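Local coordinates for conserved domain protein (Porphyromonas gingivalis, PDB 3PNN) that is probably a glycosyltransferase that forms glycosidic linkages, built around an alpha/beta/alpha Rossmann-like fold, at residues 44-57 and 71-83. Sequence-based numbering, arbitrary orientation.
Sequences IRAGFGRLVFVIRH and YEGRIPVELVFQE
Six backbone hydrogen bonds join strand 50-55 to strand 77-81 and its flanking residues P76 and Q82 in parallel register, from L51 N to P76 O (2.9 Å) through to Q82 N on I55 O (2.8 Å); the odd-numbered residues L51, F53 and I55 give both N and O to the neighbouring strand. Beyond the C-terminal ends of the strands, side chains of R56, Q82 and E83 continue the polar contacts. The stretched R56 chain carries its guanidinium side-on to Q82: NE (3.1 Å) and NH2 (3.0 Å) both donate to Q82 OE1, which lies in the guanidinium plane, while the two nitrogens come from the same face of the amide. Q82 NE2 is bonded to H105, and R56 NH2 also meets a bound glycerol. A fold in the E83 chain (chi2 -59°) turns OE2 back to accept the backbone N of H57 at 3.0 Å. The H57 ring lies almost flat over F81 in an offset stack, centroids 3.9 Å apart and planes at 6°, with ND1 tied to E60. Apolar contacts fill the face bearing L51, F53 and I55: I75 CD1 presses tightly on L51 CD2 (3.5 Å), F53 CZ meets Y71 CE2 with the side chains roughly perpendicular, and I55 CD1 reaches both L79 and F81. On the other face V80 CG2 packs on V54 CB. With strand 7-11 on the far edge of 50-55 and helix 60-71 linking the pair, this is a beta-alpha-beta crossover of the Rossmann-like domain.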
# COMPACT_ATOMS: atom_id res chain seq x y z
N ILE A 44 -12.22 -5.55 8.55
CA ILE A 44 -13.35 -5.54 9.46
C ILE A 44 -13.15 -6.59 10.54
O ILE A 44 -13.30 -6.30 11.73
CB ILE A 44 -14.69 -5.78 8.73
CG1 ILE A 44 -15.03 -4.56 7.85
CG2 ILE A 44 -15.81 -6.07 9.73
CD1 ILE A 44 -16.24 -4.77 6.92
N ARG A 45 -12.80 -7.81 10.14
CA ARG A 45 -12.60 -8.90 11.10
C ARG A 45 -11.50 -8.55 12.10
O ARG A 45 -11.56 -8.95 13.27
CB ARG A 45 -12.21 -10.21 10.39
CG ARG A 45 -13.34 -10.92 9.67
CD ARG A 45 -13.04 -12.42 9.50
NE ARG A 45 -12.05 -12.72 8.46
CZ ARG A 45 -11.95 -13.92 7.87
NH1 ARG A 45 -12.78 -14.90 8.21
NH2 ARG A 45 -11.04 -14.14 6.93
N ALA A 46 -10.49 -7.81 11.64
CA ALA A 46 -9.34 -7.47 12.48
C ALA A 46 -9.61 -6.30 13.43
O ALA A 46 -8.81 -6.02 14.32
CB ALA A 46 -8.12 -7.16 11.61
N GLY A 47 -10.73 -5.62 13.25
CA GLY A 47 -11.12 -4.57 14.17
C GLY A 47 -10.83 -3.15 13.73
O GLY A 47 -10.80 -2.23 14.57
N PHE A 48 -10.62 -2.95 12.43
CA PHE A 48 -10.51 -1.59 11.90
C PHE A 48 -11.88 -0.92 11.99
O PHE A 48 -12.90 -1.58 11.83
CB PHE A 48 -9.99 -1.59 10.46
CG PHE A 48 -8.51 -1.81 10.36
CD1 PHE A 48 -7.64 -0.72 10.26
CD2 PHE A 48 -7.98 -3.10 10.38
CE1 PHE A 48 -6.27 -0.91 10.20
CE2 PHE A 48 -6.60 -3.30 10.32
CZ PHE A 48 -5.75 -2.20 10.22
N GLY A 49 -11.89 0.39 12.26
CA GLY A 49 -13.13 1.09 12.55
C GLY A 49 -13.78 1.83 11.40
O GLY A 49 -14.97 2.14 11.45
N ARG A 50 -13.01 2.13 10.36
CA ARG A 50 -13.53 2.88 9.22
C ARG A 50 -12.59 2.74 8.04
O ARG A 50 -11.39 2.43 8.22
CB ARG A 50 -13.70 4.36 9.57
CG ARG A 50 -12.38 5.09 9.81
CD ARG A 50 -12.57 6.35 10.65
NE ARG A 50 -13.15 6.03 11.95
CZ ARG A 50 -12.50 5.43 12.94
NH1 ARG A 50 -11.22 5.07 12.80
NH2 ARG A 50 -13.14 5.17 14.08
N LEU A 51 -13.12 2.98 6.85
CA LEU A 51 -12.34 2.97 5.62
C LEU A 51 -12.26 4.36 5.02
O LEU A 51 -13.24 5.10 4.98
CB LEU A 51 -12.99 2.07 4.58
CG LEU A 51 -13.49 0.68 4.99
CD1 LEU A 51 -14.08 -0.00 3.73
CD2 LEU A 51 -12.35 -0.13 5.59
N VAL A 52 -11.07 4.71 4.54
CA VAL A 52 -10.91 5.89 3.71
C VAL A 52 -10.27 5.45 2.39
O VAL A 52 -9.25 4.74 2.40
CB VAL A 52 -10.02 6.96 4.40
CG1 VAL A 52 -9.74 8.13 3.45
CG2 VAL A 52 -10.69 7.44 5.69
N PHE A 53 -10.87 5.85 1.27
CA PHE A 53 -10.30 5.58 -0.05
C PHE A 53 -9.82 6.88 -0.65
O PHE A 53 -10.57 7.85 -0.71
CB PHE A 53 -11.36 5.00 -1.00
CG PHE A 53 -11.91 3.67 -0.55
CD1 PHE A 53 -11.27 2.48 -0.91
CD2 PHE A 53 -13.05 3.61 0.25
CE1 PHE A 53 -11.78 1.24 -0.49
CE2 PHE A 53 -13.56 2.37 0.68
CZ PHE A 53 -12.92 1.19 0.31
N VAL A 54 -8.57 6.91 -1.12
CA VAL A 54 -8.18 8.02 -1.99
C VAL A 54 -8.41 7.59 -3.44
O VAL A 54 -7.89 6.56 -3.88
CB VAL A 54 -6.72 8.48 -1.76
CG1 VAL A 54 -5.74 7.31 -1.88
CG2 VAL A 54 -6.37 9.63 -2.73
N ILE A 55 -9.21 8.36 -4.16
CA ILE A 55 -9.51 8.10 -5.57
C ILE A 55 -9.30 9.40 -6.35
O ILE A 55 -8.71 10.34 -5.82
CB ILE A 55 -10.96 7.59 -5.76
CG1 ILE A 55 -11.97 8.65 -5.31
CG2 ILE A 55 -11.19 6.27 -5.01
CD1 ILE A 55 -13.39 8.37 -5.87
N ARG A 56 -9.77 9.45 -7.59
CA ARG A 56 -9.78 10.71 -8.33
C ARG A 56 -11.19 11.03 -8.81
O ARG A 56 -12.01 10.13 -8.95
CB ARG A 56 -8.78 10.67 -9.50
CG ARG A 56 -7.40 10.20 -9.04
CD ARG A 56 -6.30 10.34 -10.09
NE ARG A 56 -5.05 9.79 -9.55
CZ ARG A 56 -4.26 8.92 -10.17
NH1 ARG A 56 -4.55 8.52 -11.42
NH2 ARG A 56 -3.17 8.47 -9.57
N HIS A 57 -11.48 12.31 -9.03
CA HIS A 57 -12.82 12.71 -9.44
C HIS A 57 -13.23 12.07 -10.77
O HIS A 57 -14.40 11.80 -10.99
CB HIS A 57 -12.92 14.23 -9.56
CG HIS A 57 -12.93 14.94 -8.24
ND1 HIS A 57 -13.99 14.86 -7.35
CD2 HIS A 57 -12.01 15.74 -7.65
CE1 HIS A 57 -13.72 15.58 -6.28
NE2 HIS A 57 -12.53 16.13 -6.43
N TYR A 71 -19.83 -1.74 0.54
CA TYR A 71 -19.38 -1.61 1.93
C TYR A 71 -20.28 -0.74 2.80
O TYR A 71 -20.23 -0.84 4.02
CB TYR A 71 -17.95 -1.06 1.99
CG TYR A 71 -16.99 -1.72 1.02
CD1 TYR A 71 -16.98 -3.10 0.87
CD2 TYR A 71 -16.07 -0.97 0.29
CE1 TYR A 71 -16.10 -3.72 -0.02
CE2 TYR A 71 -15.19 -1.58 -0.60
CZ TYR A 71 -15.21 -2.95 -0.74
OH TYR A 71 -14.35 -3.56 -1.63
N GLU A 72 -21.10 0.11 2.19
CA GLU A 72 -21.90 1.05 2.98
C GLU A 72 -22.78 0.29 3.98
O GLU A 72 -23.39 -0.74 3.65
CB GLU A 72 -22.77 1.94 2.09
CG GLU A 72 -23.50 3.05 2.86
CD GLU A 72 -24.47 3.82 1.99
OE1 GLU A 72 -24.09 4.91 1.50
OE2 GLU A 72 -25.62 3.35 1.81
N GLY A 73 -22.84 0.79 5.20
CA GLY A 73 -23.62 0.10 6.21
C GLY A 73 -22.89 -1.05 6.88
O GLY A 73 -23.28 -1.46 7.97
N ARG A 74 -21.84 -1.58 6.25
CA ARG A 74 -21.04 -2.63 6.88
C ARG A 74 -19.94 -2.00 7.73
O ARG A 74 -19.53 -2.54 8.76
CB ARG A 74 -20.37 -3.52 5.83
CG ARG A 74 -21.31 -4.19 4.83
CD ARG A 74 -21.90 -5.47 5.39
NE ARG A 74 -22.55 -6.26 4.34
CZ ARG A 74 -22.05 -7.40 3.85
NH1 ARG A 74 -22.71 -8.05 2.89
NH2 ARG A 74 -20.90 -7.88 4.31
N ILE A 75 -19.45 -0.85 7.27
CA ILE A 75 -18.37 -0.13 7.93
C ILE A 75 -18.41 1.30 7.39
O ILE A 75 -18.78 1.50 6.23
CB ILE A 75 -16.99 -0.79 7.63
CG1 ILE A 75 -15.87 -0.05 8.36
CG2 ILE A 75 -16.71 -0.80 6.12
CD1 ILE A 75 -14.52 -0.70 8.23
N PRO A 76 -18.08 2.29 8.22
CA PRO A 76 -18.05 3.67 7.72
C PRO A 76 -17.05 3.82 6.59
O PRO A 76 -15.97 3.23 6.63
CB PRO A 76 -17.60 4.48 8.94
CG PRO A 76 -18.01 3.65 10.13
CD PRO A 76 -17.78 2.23 9.67
N VAL A 77 -17.42 4.59 5.56
CA VAL A 77 -16.52 4.80 4.42
C VAL A 77 -16.46 6.27 4.05
O VAL A 77 -17.44 6.97 4.18
CB VAL A 77 -16.96 4.01 3.18
CG1 VAL A 77 -17.00 2.51 3.48
CG2 VAL A 77 -18.32 4.48 2.68
N GLU A 78 -15.29 6.72 3.60
CA GLU A 78 -15.14 8.11 3.18
C GLU A 78 -14.22 8.16 1.96
O GLU A 78 -13.26 7.37 1.87
CB GLU A 78 -14.57 8.97 4.32
CG GLU A 78 -14.13 10.36 3.84
CD GLU A 78 -14.04 11.41 4.94
OE1 GLU A 78 -13.99 11.05 6.14
OE2 GLU A 78 -14.01 12.61 4.59
N LEU A 79 -14.51 9.07 1.04
CA LEU A 79 -13.66 9.32 -0.12
C LEU A 79 -12.84 10.60 0.03
O LEU A 79 -13.36 11.63 0.48
CB LEU A 79 -14.49 9.43 -1.40
CG LEU A 79 -15.35 8.23 -1.76
CD1 LEU A 79 -16.13 8.51 -3.06
CD2 LEU A 79 -14.50 6.99 -1.89
N VAL A 80 -11.56 10.53 -0.32
CA VAL A 80 -10.74 11.72 -0.52
C VAL A 80 -10.18 11.67 -1.93
O VAL A 80 -10.20 10.62 -2.57
CB VAL A 80 -9.61 11.89 0.54
CG1 VAL A 80 -10.21 11.98 1.93
CG2 VAL A 80 -8.57 10.74 0.46
N PHE A 81 -9.71 12.81 -2.43
CA PHE A 81 -9.41 12.92 -3.86
C PHE A 81 -7.99 13.39 -4.16
O PHE A 81 -7.56 14.43 -3.67
CB PHE A 81 -10.42 13.86 -4.53
CG PHE A 81 -11.83 13.38 -4.42
CD1 PHE A 81 -12.36 12.53 -5.38
CD2 PHE A 81 -12.61 13.73 -3.33
CE1 PHE A 81 -13.67 12.05 -5.26
CE2 PHE A 81 -13.90 13.26 -3.20
CZ PHE A 81 -14.43 12.42 -4.17
N GLN A 82 -7.28 12.62 -4.98
CA GLN A 82 -5.94 13.03 -5.39
C GLN A 82 -6.02 13.76 -6.71
O GLN A 82 -6.36 13.17 -7.73
CB GLN A 82 -5.02 11.81 -5.55
CG GLN A 82 -3.59 12.19 -6.01
CD GLN A 82 -2.75 10.99 -6.44
OE1 GLN A 82 -3.26 10.03 -7.02
NE2 GLN A 82 -1.44 11.06 -6.18
N GLU A 83 -5.71 15.06 -6.70
CA GLU A 83 -5.67 15.85 -7.92
C GLU A 83 -4.30 16.52 -8.09
O GLU A 83 -3.59 16.77 -7.12
CB GLU A 83 -6.79 16.89 -7.94
CG GLU A 83 -8.21 16.32 -7.72
CD GLU A 83 -8.64 15.27 -8.76
OE1 GLU A 83 -8.19 15.35 -9.93
OE2 GLU A 83 -9.43 14.37 -8.40